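Local coordinates for paenibacillus xanthan lyase (Paenibacillus, PDB 6F2P), which cleaves the polysaccharide xanthan, probably by beta-elimination beside a glucuronic acid residue of its side chains, as a polysaccharide lyase of family 8, at residues N800-D805 with K878-K882; S828-Y834 with S886-M892; Y819-I825 with L893-V899; D805-L811 with S872-K878. One frame throughout, in Å; residues are numbered along the deposited sequence.

Contact 1: N800-D805 with K878-K882; sequences NNAVDD and KTTGK. With CA (calcium ion), chain D.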
# COMPACT_ATOMS: atom_id res chain seq x y z
N ASN A 800 -32.56 3.96 0.88
CA ASN A 800 -32.88 2.54 0.79
C ASN A 800 -34.15 2.23 0.02
O ASN A 800 -35.21 2.80 0.30
CB ASN A 800 -32.94 1.94 2.20
CG ASN A 800 -31.64 2.13 2.96
OD1 ASN A 800 -30.95 3.14 2.78
ND2 ASN A 800 -31.29 1.17 3.81
N ASN A 801 -34.02 1.33 -0.96
CA ASN A 801 -35.08 0.96 -1.92
C ASN A 801 -36.01 -0.10 -1.42
O ASN A 801 -37.20 -0.08 -1.72
CB ASN A 801 -34.47 0.38 -3.20
CG ASN A 801 -33.58 1.33 -3.93
OD1 ASN A 801 -32.44 0.99 -4.26
ND2 ASN A 801 -34.09 2.53 -4.21
N ALA A 802 -35.45 -1.08 -0.71
CA ALA A 802 -36.16 -2.32 -0.46
C ALA A 802 -35.70 -3.01 0.81
O ALA A 802 -34.74 -2.58 1.45
CB ALA A 802 -35.97 -3.26 -1.65
N VAL A 803 -36.39 -4.08 1.18
CA VAL A 803 -36.06 -4.85 2.36
C VAL A 803 -34.64 -5.40 2.24
O VAL A 803 -34.17 -5.69 1.14
CB VAL A 803 -37.10 -5.98 2.57
CG1 VAL A 803 -36.67 -6.95 3.65
CG2 VAL A 803 -38.45 -5.37 2.91
N ASP A 804 -33.94 -5.47 3.37
CA ASP A 804 -32.56 -5.94 3.47
C ASP A 804 -31.49 -4.94 3.01
O ASP A 804 -30.29 -5.22 3.11
CB ASP A 804 -32.39 -7.32 2.81
CG ASP A 804 -33.04 -8.42 3.62
OD1 ASP A 804 -33.16 -8.25 4.86
OD2 ASP A 804 -33.43 -9.44 3.03
N ASP A 805 -31.93 -3.79 2.51
CA ASP A 805 -31.01 -2.68 2.27
C ASP A 805 -30.46 -2.22 3.61
O ASP A 805 -31.19 -2.18 4.61
CB ASP A 805 -31.74 -1.51 1.60
CG ASP A 805 -31.77 -1.63 0.09
OD1 ASP A 805 -31.06 -2.49 -0.48
OD2 ASP A 805 -32.50 -0.82 -0.53
N LYS A 878 -30.63 -1.88 9.09
CA LYS A 878 -31.15 -2.65 7.98
C LYS A 878 -32.65 -2.43 7.80
O LYS A 878 -33.43 -2.58 8.74
CB LYS A 878 -30.89 -4.14 8.21
CG LYS A 878 -31.44 -5.04 7.11
CD LYS A 878 -31.25 -6.51 7.43
CE LYS A 878 -32.07 -6.94 8.64
NZ LYS A 878 -31.95 -8.39 8.91
N THR A 879 -33.04 -2.09 6.57
CA THR A 879 -34.45 -1.97 6.22
C THR A 879 -35.12 -3.34 6.33
O THR A 879 -34.65 -4.31 5.72
CB THR A 879 -34.62 -1.42 4.80
OG1 THR A 879 -34.00 -0.14 4.70
CG2 THR A 879 -36.10 -1.29 4.45
N THR A 880 -36.19 -3.43 7.11
CA THR A 880 -36.87 -4.71 7.31
C THR A 880 -38.31 -4.65 6.84
O THR A 880 -39.00 -5.68 6.81
CB THR A 880 -36.85 -5.16 8.79
OG1 THR A 880 -37.42 -4.14 9.62
CG2 THR A 880 -35.44 -5.44 9.26
N GLY A 881 -38.77 -3.46 6.46
CA GLY A 881 -40.14 -3.27 6.03
C GLY A 881 -40.54 -1.81 6.00
O GLY A 881 -39.68 -0.94 5.97
N LYS A 882 -41.84 -1.54 6.01
CA LYS A 882 -42.33 -0.17 5.98
C LYS A 882 -43.77 -0.02 6.46
O LYS A 882 -44.60 -0.91 6.27
CB LYS A 882 -42.18 0.45 4.57
CG LYS A 882 -43.10 -0.13 3.51
CD LYS A 882 -42.91 0.53 2.13
CE LYS A 882 -43.56 1.91 2.05
NZ LYS A 882 -45.03 1.89 2.29
CA CA D . -31.43 -0.96 -2.95
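T879 turns OG1 anti to its carbonyl carbon (chi1 -59°), and N800, with CG likewise anti to its own (chi1 -58°), passes it head to foot, so that the amide and the hydroxyl come together. ND2 of N800 donates to OG1 of T879 at 3.1 Å, with the hydroxyl tilted out of the amide plane. The other branch of T879 is used as well, its CG2 lying against O of A802. The backbones join on both sides of this residue: D804 N donates to T879 O at 2.7 Å, and T879 N donates to D805 O, also at 2.7 Å. T879 is therefore held at both backbone polar atoms and at its hydroxyl. At the outer side D804 runs beside K878, pointing the same way, with its OD1 packed on CD; the charged ends, D804 OD1 and K878 NZ, stay 4.2 Å apart, too far to count as a salt bridge. The loop keeps its shape through a type II turn from A802 to D805 and through D805 OD2, which accepts from N801 N at 2.7 Å and from A802 N at 3.0 Å. That same oxygen binds calcium at 2.6 Å, as does N801 OD1 at 2.5 Å, and D780 adds a further ligand. The whole illustrates a calcium-binding loop fastened along strand 871-882 of a beta-sandwich.

Contact 2: S828-Y834 with S886-M892; sequences STNSGIY and SSGYKLM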
# COMPACT_ATOMS: atom_id res chain seq x y z
N SER A 828 -39.90 12.19 8.57
CA SER A 828 -39.88 12.17 7.12
C SER A 828 -41.07 11.34 6.67
O SER A 828 -41.34 10.29 7.24
CB SER A 828 -38.57 11.56 6.61
OG SER A 828 -38.58 11.34 5.21
N THR A 829 -41.78 11.81 5.65
CA THR A 829 -42.94 11.09 5.15
C THR A 829 -42.51 9.77 4.50
O THR A 829 -43.33 8.89 4.23
CB THR A 829 -43.78 11.94 4.18
OG1 THR A 829 -42.92 12.52 3.19
CG2 THR A 829 -44.48 13.07 4.93
N ASN A 830 -41.21 9.66 4.25
CA ASN A 830 -40.59 8.44 3.75
C ASN A 830 -39.69 7.85 4.82
O ASN A 830 -38.49 8.14 4.86
CB ASN A 830 -39.77 8.75 2.50
CG ASN A 830 -39.41 7.51 1.70
OD1 ASN A 830 -39.34 6.40 2.25
ND2 ASN A 830 -39.17 7.69 0.40
N SER A 831 -40.27 7.03 5.70
CA SER A 831 -39.54 6.39 6.80
C SER A 831 -39.88 4.91 6.89
O SER A 831 -41.02 4.55 7.18
CB SER A 831 -39.87 7.06 8.13
OG SER A 831 -39.48 8.43 8.14
N GLY A 832 -38.89 4.05 6.67
CA GLY A 832 -39.11 2.61 6.73
C GLY A 832 -39.06 2.06 8.15
O GLY A 832 -39.21 2.80 9.13
N ILE A 833 -38.88 0.75 8.25
CA ILE A 833 -38.71 0.07 9.53
C ILE A 833 -37.31 -0.52 9.59
O ILE A 833 -36.94 -1.32 8.73
CB ILE A 833 -39.72 -1.08 9.71
CG1 ILE A 833 -41.16 -0.57 9.65
CG2 ILE A 833 -39.45 -1.83 11.01
CD1 ILE A 833 -42.19 -1.65 9.80
N TYR A 834 -36.54 -0.14 10.60
CA TYR A 834 -35.14 -0.53 10.67
C TYR A 834 -34.79 -1.47 11.82
O TYR A 834 -35.42 -1.44 12.88
CB TYR A 834 -34.25 0.71 10.66
CG TYR A 834 -34.16 1.34 9.29
CD1 TYR A 834 -35.14 2.23 8.84
CD2 TYR A 834 -33.12 1.03 8.43
CE1 TYR A 834 -35.06 2.79 7.58
CE2 TYR A 834 -33.04 1.58 7.16
CZ TYR A 834 -34.01 2.46 6.74
OH TYR A 834 -33.92 3.01 5.49
N SER A 886 -46.09 5.13 4.72
CA SER A 886 -44.80 5.67 4.31
C SER A 886 -44.62 5.69 2.79
O SER A 886 -45.11 4.80 2.09
CB SER A 886 -43.67 4.88 4.97
OG SER A 886 -42.40 5.41 4.61
N SER A 887 -43.93 6.72 2.29
CA SER A 887 -43.60 6.85 0.86
C SER A 887 -42.79 5.65 0.38
O SER A 887 -42.95 5.19 -0.75
CB SER A 887 -42.75 8.10 0.62
OG SER A 887 -43.43 9.30 0.95
N GLY A 888 -41.91 5.16 1.26
CA GLY A 888 -41.01 4.08 0.92
C GLY A 888 -40.23 3.59 2.13
O GLY A 888 -40.77 3.51 3.24
N TYR A 889 -38.96 3.29 1.92
CA TYR A 889 -38.16 2.63 2.94
C TYR A 889 -37.03 3.51 3.47
O TYR A 889 -36.15 3.03 4.19
CB TYR A 889 -37.56 1.34 2.38
CG TYR A 889 -38.57 0.31 1.92
CD1 TYR A 889 -38.98 0.26 0.59
CD2 TYR A 889 -39.09 -0.62 2.80
CE1 TYR A 889 -39.89 -0.70 0.15
CE2 TYR A 889 -40.01 -1.58 2.38
CZ TYR A 889 -40.41 -1.61 1.06
OH TYR A 889 -41.32 -2.57 0.65
N LYS A 890 -37.05 4.79 3.13
CA LYS A 890 -35.96 5.69 3.51
C LYS A 890 -35.93 6.03 4.99
O LYS A 890 -36.67 5.46 5.80
CB LYS A 890 -35.96 6.95 2.64
CG LYS A 890 -35.77 6.65 1.16
CD LYS A 890 -35.67 7.91 0.33
CE LYS A 890 -35.47 7.57 -1.14
NZ LYS A 890 -35.17 8.78 -1.95
N LEU A 891 -35.06 6.97 5.35
CA LEU A 891 -34.88 7.31 6.75
C LEU A 891 -34.06 8.58 6.86
O LEU A 891 -33.15 8.82 6.06
CB LEU A 891 -34.17 6.17 7.47
CG LEU A 891 -33.84 6.28 8.96
CD1 LEU A 891 -35.12 6.29 9.81
CD2 LEU A 891 -32.93 5.14 9.38
N MET A 892 -34.38 9.41 7.85
CA MET A 892 -33.60 10.60 8.15
C MET A 892 -32.87 10.42 9.49
O MET A 892 -33.40 10.78 10.54
CB MET A 892 -34.50 11.84 8.20
CG MET A 892 -34.96 12.33 6.84
SD MET A 892 -33.62 13.03 5.85
CE MET A 892 -34.29 12.82 4.21
O HOH W 1 -36.79 9.42 8.76
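OG of S886 is gripped from two directions: S831 N donates to it at 2.9 Å, while the hydroxyl itself donates to G888 O. The side chain thus ties one loop to the other and braces its own. N830 adds a second clasp. Its OD1 accepts K890 N at 2.9 Å, from above the amide plane, and its ND2 lies against CD of K890, whose extended chain carries NZ to a hydrogen bond with N799 OD1. Two backbone bonds flank these groups, S887 N to T829 O at 3.0 Å and G832 N to K890 O at 2.8 Å, and a water joins S831 OG to M892 N. Deeper in, Y834 has CG anti to its carbonyl carbon (chi1 -75°), which lays the ring beneath L891: CD2 sits over the face, 3.7 Å from the centroid of Y834, while K890 O meets the edge. The phenol OH of Y834 makes a weak bond to Y889 O. With an alanine here, a gap is likely to open beneath CD2 of L891 and Y889 O to lose its weak hydroxyl partner. These are two loops that each pass from one sheet to the other, clasped together at one end of a beta-sandwich.

Contact 3: Y819-I825 with L893-V899; sequences YDVKSRI and LDNFSLV. With CA (calcium ion), chain C.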
# COMPACT_ATOMS: atom_id res chain seq x y z
N TYR A 819 -23.83 -0.39 26.99
CA TYR A 819 -24.56 0.83 26.71
C TYR A 819 -25.91 0.57 26.05
O TYR A 819 -26.06 -0.35 25.23
CB TYR A 819 -23.74 1.78 25.83
CG TYR A 819 -22.41 2.18 26.43
CD1 TYR A 819 -22.32 3.19 27.37
CD2 TYR A 819 -21.24 1.53 26.05
CE1 TYR A 819 -21.10 3.55 27.92
CE2 TYR A 819 -20.02 1.88 26.60
CZ TYR A 819 -19.95 2.89 27.53
OH TYR A 819 -18.73 3.24 28.07
N ASP A 820 -26.89 1.37 26.43
CA ASP A 820 -28.18 1.39 25.76
C ASP A 820 -27.99 2.22 24.48
O ASP A 820 -27.53 3.36 24.53
CB ASP A 820 -29.20 2.03 26.70
CG ASP A 820 -30.62 1.73 26.30
OD1 ASP A 820 -30.84 0.77 25.54
OD2 ASP A 820 -31.52 2.47 26.76
N VAL A 821 -28.32 1.64 23.33
CA VAL A 821 -28.09 2.33 22.07
C VAL A 821 -29.31 3.09 21.57
O VAL A 821 -30.34 2.49 21.27
CB VAL A 821 -27.62 1.37 20.97
CG1 VAL A 821 -27.40 2.14 19.67
CG2 VAL A 821 -26.35 0.68 21.40
N LYS A 822 -29.19 4.41 21.48
CA LYS A 822 -30.27 5.27 21.02
C LYS A 822 -29.93 5.96 19.70
O LYS A 822 -28.77 6.22 19.39
CB LYS A 822 -30.59 6.33 22.09
CG LYS A 822 -30.96 5.76 23.45
CD LYS A 822 -31.47 6.83 24.41
CE LYS A 822 -32.17 6.19 25.61
NZ LYS A 822 -32.68 7.17 26.61
N SER A 823 -30.95 6.27 18.92
CA SER A 823 -30.74 7.05 17.70
C SER A 823 -31.78 8.15 17.60
O SER A 823 -32.94 7.95 17.96
CB SER A 823 -30.79 6.15 16.46
OG SER A 823 -32.08 5.59 16.29
N ARG A 824 -31.36 9.32 17.13
CA ARG A 824 -32.28 10.44 16.95
C ARG A 824 -32.68 10.48 15.48
O ARG A 824 -31.83 10.60 14.61
CB ARG A 824 -31.66 11.76 17.39
CG ARG A 824 -32.61 12.94 17.37
CD ARG A 824 -31.95 14.21 17.90
NE ARG A 824 -32.92 15.14 18.48
CZ ARG A 824 -33.30 16.28 17.92
NH1 ARG A 824 -32.79 16.65 16.75
NH2 ARG A 824 -34.18 17.06 18.53
N ILE A 825 -33.98 10.38 15.23
CA ILE A 825 -34.51 10.28 13.89
C ILE A 825 -35.35 11.52 13.57
O ILE A 825 -36.23 11.90 14.35
CB ILE A 825 -35.40 9.03 13.75
CG1 ILE A 825 -34.62 7.75 14.11
CG2 ILE A 825 -36.03 8.96 12.36
CD1 ILE A 825 -33.30 7.59 13.38
N LEU A 893 -31.66 9.87 9.43
CA LEU A 893 -30.88 9.60 10.63
C LEU A 893 -30.08 10.82 11.10
O LEU A 893 -29.29 11.38 10.34
CB LEU A 893 -29.94 8.42 10.37
CG LEU A 893 -28.97 7.94 11.46
CD1 LEU A 893 -29.69 7.61 12.75
CD2 LEU A 893 -28.22 6.73 10.94
N ASP A 894 -30.28 11.23 12.35
CA ASP A 894 -29.58 12.40 12.87
C ASP A 894 -28.30 11.99 13.59
O ASP A 894 -27.22 12.49 13.27
CB ASP A 894 -30.49 13.24 13.79
CG ASP A 894 -29.85 14.57 14.21
OD1 ASP A 894 -28.74 14.90 13.71
OD2 ASP A 894 -30.45 15.30 15.03
N ASN A 895 -28.43 11.09 14.56
CA ASN A 895 -27.26 10.64 15.32
C ASN A 895 -27.48 9.35 16.10
O ASN A 895 -28.57 8.78 16.09
CB ASN A 895 -26.73 11.74 16.24
CG ASN A 895 -27.72 12.14 17.33
OD1 ASN A 895 -28.53 11.33 17.78
ND2 ASN A 895 -27.63 13.38 17.78
N PHE A 896 -26.43 8.89 16.77
CA PHE A 896 -26.53 7.83 17.76
C PHE A 896 -26.08 8.40 19.10
O PHE A 896 -25.27 9.34 19.14
CB PHE A 896 -25.62 6.66 17.40
CG PHE A 896 -26.06 5.87 16.20
CD1 PHE A 896 -27.12 4.99 16.28
CD2 PHE A 896 -25.39 5.99 14.99
CE1 PHE A 896 -27.52 4.26 15.19
CE2 PHE A 896 -25.78 5.25 13.89
CZ PHE A 896 -26.86 4.39 13.99
N SER A 897 -26.60 7.85 20.18
CA SER A 897 -26.08 8.10 21.51
C SER A 897 -25.89 6.76 22.19
O SER A 897 -26.70 5.86 22.01
CB SER A 897 -27.05 8.95 22.32
OG SER A 897 -27.15 10.27 21.80
N LEU A 898 -24.82 6.61 22.95
CA LEU A 898 -24.66 5.44 23.81
C LEU A 898 -24.79 5.91 25.25
O LEU A 898 -23.99 6.71 25.72
CB LEU A 898 -23.31 4.77 23.61
CG LEU A 898 -22.84 4.53 22.18
CD1 LEU A 898 -21.55 3.73 22.20
CD2 LEU A 898 -23.91 3.82 21.37
N VAL A 899 -25.82 5.41 25.93
CA VAL A 899 -26.13 5.81 27.30
C VAL A 899 -25.76 4.68 28.25
O VAL A 899 -25.98 3.51 27.92
CB VAL A 899 -27.63 6.10 27.44
CG1 VAL A 899 -27.95 6.61 28.83
CG2 VAL A 899 -28.06 7.10 26.37
CA CA C . -26.65 15.23 12.91
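Strands 819-825 and 893-899 run antiparallel, their directions 159° apart, in regular pairing from D820 with V899 to R824, where D894 and N895 together face one residue and the register slips. R824 O takes D894 N at 2.8 Å and, more weakly, N895 N, while R824 N donates to N895 O. The bulge turns D894 alongside R824, both side chains pointing the same way. NH1 of R824 reaches OD2 of D894 at 3.2 Å in a salt bridge that lies in the guanidinium plane and nearly along the carboxylate C-O axis, though the two planes stand 61° apart. NH1 is also held, more strongly, by N789 O. D894 has its other oxygen, OD1, on calcium at 2.3 Å, and its backbone O on the same ion, beside E769, E771, S791 and K794. A leucine in place of R824 would probably leave D894 OD2 without its charged mate and N789 O without its donor. On the face that carries V821, S823 and I825, CD1 of I825 meets CD1 of L893 at 3.7 Å, and CG2 of V821 meets CD2 of L898 at 4.0 Å. Such a classic beta bulge, on a strand of a beta-sandwich, here presents two oxygens of one residue to a calcium site.

Contact 4: D805-L811 with S872-K878; sequences DYVEFSL and SYLFRLK. With CA (calcium ion), chain D.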
# COMPACT_ATOMS: atom_id res chain seq x y z
N ASP A 805 -31.93 -3.79 2.51
CA ASP A 805 -31.01 -2.68 2.27
C ASP A 805 -30.46 -2.22 3.61
O ASP A 805 -31.19 -2.18 4.61
CB ASP A 805 -31.74 -1.51 1.60
CG ASP A 805 -31.77 -1.63 0.09
OD1 ASP A 805 -31.06 -2.49 -0.48
OD2 ASP A 805 -32.50 -0.82 -0.53
N TYR A 806 -29.19 -1.85 3.64
CA TYR A 806 -28.59 -1.41 4.88
C TYR A 806 -27.53 -0.33 4.67
O TYR A 806 -27.09 -0.10 3.54
CB TYR A 806 -27.98 -2.60 5.63
CG TYR A 806 -26.82 -3.24 4.92
CD1 TYR A 806 -25.52 -2.80 5.12
CD2 TYR A 806 -27.02 -4.29 4.03
CE1 TYR A 806 -24.45 -3.38 4.46
CE2 TYR A 806 -25.96 -4.88 3.37
CZ TYR A 806 -24.68 -4.42 3.59
OH TYR A 806 -23.62 -5.00 2.94
N VAL A 807 -27.17 0.33 5.76
CA VAL A 807 -26.00 1.19 5.81
C VAL A 807 -25.27 0.86 7.11
O VAL A 807 -25.89 0.81 8.17
CB VAL A 807 -26.37 2.69 5.81
CG1 VAL A 807 -25.11 3.55 5.77
CG2 VAL A 807 -27.29 3.01 4.64
N GLU A 808 -23.98 0.60 7.01
CA GLU A 808 -23.21 0.16 8.16
C GLU A 808 -22.16 1.21 8.49
O GLU A 808 -21.34 1.58 7.63
CB GLU A 808 -22.56 -1.20 7.86
CG GLU A 808 -21.76 -1.80 9.01
CD GLU A 808 -21.29 -3.21 8.72
OE1 GLU A 808 -21.91 -4.17 9.23
OE2 GLU A 808 -20.29 -3.37 7.97
N PHE A 809 -22.19 1.72 9.72
CA PHE A 809 -21.29 2.78 10.14
C PHE A 809 -20.19 2.24 11.06
O PHE A 809 -20.33 1.16 11.64
CB PHE A 809 -22.04 3.87 10.90
CG PHE A 809 -23.20 4.45 10.14
CD1 PHE A 809 -23.01 5.56 9.32
CD2 PHE A 809 -24.48 3.94 10.29
CE1 PHE A 809 -24.08 6.12 8.63
CE2 PHE A 809 -25.55 4.50 9.62
CZ PHE A 809 -25.35 5.60 8.79
N SER A 810 -19.11 3.00 11.20
CA SER A 810 -18.09 2.65 12.17
C SER A 810 -18.01 3.73 13.25
O SER A 810 -17.76 4.89 12.96
CB SER A 810 -16.72 2.48 11.51
OG SER A 810 -15.76 2.08 12.47
N LEU A 811 -18.24 3.31 14.49
CA LEU A 811 -18.23 4.22 15.63
C LEU A 811 -17.08 3.86 16.56
O LEU A 811 -16.82 2.68 16.83
CB LEU A 811 -19.55 4.12 16.40
CG LEU A 811 -20.83 4.76 15.84
CD1 LEU A 811 -21.23 4.16 14.48
CD2 LEU A 811 -21.97 4.61 16.85
N SER A 872 -13.34 0.32 17.64
CA SER A 872 -14.37 0.54 16.64
C SER A 872 -15.41 -0.58 16.65
O SER A 872 -15.09 -1.74 16.89
CB SER A 872 -13.73 0.67 15.26
OG SER A 872 -12.89 1.81 15.20
N TYR A 873 -16.66 -0.20 16.41
CA TYR A 873 -17.76 -1.16 16.29
C TYR A 873 -18.61 -0.81 15.09
O TYR A 873 -18.80 0.36 14.77
CB TYR A 873 -18.61 -1.18 17.57
CG TYR A 873 -17.92 -1.81 18.75
CD1 TYR A 873 -17.00 -1.10 19.51
CD2 TYR A 873 -18.19 -3.13 19.12
CE1 TYR A 873 -16.36 -1.68 20.59
CE2 TYR A 873 -17.56 -3.71 20.20
CZ TYR A 873 -16.65 -2.98 20.93
OH TYR A 873 -16.01 -3.56 22.01
N LEU A 874 -19.13 -1.83 14.41
CA LEU A 874 -19.95 -1.58 13.24
C LEU A 874 -21.44 -1.57 13.60
O LEU A 874 -22.01 -2.59 13.98
CB LEU A 874 -19.67 -2.63 12.16
CG LEU A 874 -18.20 -2.84 11.78
CD1 LEU A 874 -18.07 -4.11 10.94
CD2 LEU A 874 -17.65 -1.62 11.04
N PHE A 875 -22.04 -0.39 13.48
CA PHE A 875 -23.47 -0.21 13.72
C PHE A 875 -24.19 -0.26 12.38
O PHE A 875 -24.05 0.65 11.56
CB PHE A 875 -23.74 1.15 14.37
CG PHE A 875 -23.35 1.23 15.82
CD1 PHE A 875 -22.04 1.01 16.23
CD2 PHE A 875 -24.28 1.59 16.78
CE1 PHE A 875 -21.69 1.11 17.56
CE2 PHE A 875 -23.94 1.70 18.10
CZ PHE A 875 -22.64 1.46 18.50
N ARG A 876 -24.96 -1.32 12.15
CA ARG A 876 -25.69 -1.47 10.89
C ARG A 876 -27.19 -1.27 11.07
O ARG A 876 -27.81 -1.83 11.98
CB ARG A 876 -25.42 -2.85 10.28
CG ARG A 876 -26.36 -3.21 9.15
CD ARG A 876 -26.03 -4.57 8.56
NE ARG A 876 -24.63 -4.68 8.17
CZ ARG A 876 -24.17 -5.55 7.28
NH1 ARG A 876 -24.99 -6.40 6.68
NH2 ARG A 876 -22.87 -5.58 6.98
N LEU A 877 -27.77 -0.45 10.20
CA LEU A 877 -29.22 -0.25 10.19
C LEU A 877 -29.83 -0.83 8.91
O LEU A 877 -29.58 -0.35 7.80
CB LEU A 877 -29.57 1.24 10.33
CG LEU A 877 -29.44 1.90 11.71
CD1 LEU A 877 -29.64 3.38 11.58
CD2 LEU A 877 -30.43 1.31 12.71
N LYS A 878 -30.63 -1.88 9.09
CA LYS A 878 -31.15 -2.65 7.98
C LYS A 878 -32.65 -2.43 7.80
O LYS A 878 -33.43 -2.58 8.74
CB LYS A 878 -30.89 -4.14 8.21
CG LYS A 878 -31.44 -5.04 7.11
CD LYS A 878 -31.25 -6.51 7.43
CE LYS A 878 -32.07 -6.94 8.64
NZ LYS A 878 -31.95 -8.39 8.91
CA CA D . -31.43 -0.96 -2.95
O HOH W 2 -14.76 3.56 14.49
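R876 grips E808 side-on, NE at 3.0 Å and NH2 at 2.8 Å both reaching the single oxygen OE1 of E808 in a salt bridge. The two nitrogens approach from the same face, well above the carboxylate plane, and the carboxylate and guanidinium planes stand 49° apart. OE2 of E808 has a separate partner, the amide of N776, so both oxygens are engaged. A bend at chi3 of R876 (-54°) folds its head back over Y806, where the guanidinium lies flat on the ring, centres 3.8 Å apart and planes only 3° from parallel. One face of the arginine is thus given to a cation-pi stack while its edge serves the glutamate, and the pair of interactions is likely to fix the rotation of the head. Farther along the same face of the sheet, CB of L874 packs on CG of E808, and a water bridges S810 OG and S872 OG, 2.7 Å from each; S872 also meets T703. Six backbone bonds join the strands, in the pairs V807 with L877, F809 with F875 and L811 with Y873. On the other face L811 crosses F875 at about a right angle, its CD2 over the ring centre, 3.6 Å from CE1 of F875. Strand 775-778 lies beyond 806-813 and strand 832-838 beyond 871-882, placing this pair mid-sheet; F809 and L877 rest on strand 794-798, and F875 meets F896 of strand 891-900, in the facing sheet.

Overall arrangement
Contacts 1, 2 and 4 bear on the sheet ordered 775-778, 806-813, 871-882, 832-838, 841-848; contact 3 pairs two strands of the facing sheet, and contact 2 links both through strand 891-900. Contacts 3 and 4, centres about 12 Å apart, touch through core side chains such as L893 on L877. Contact 1 continues contact 4 along strand 871-882 and shares D805 and K878 with it; contact 2 lies about 9 Å from contact 1, centre to centre. Along the chain, contacts 1 and 4 begin first, and 2 and 3 interleave with them. Together they build a calcium-bound beta-sandwich, reminiscent of carbohydrate-binding modules, remote from the N-terminal helical domain.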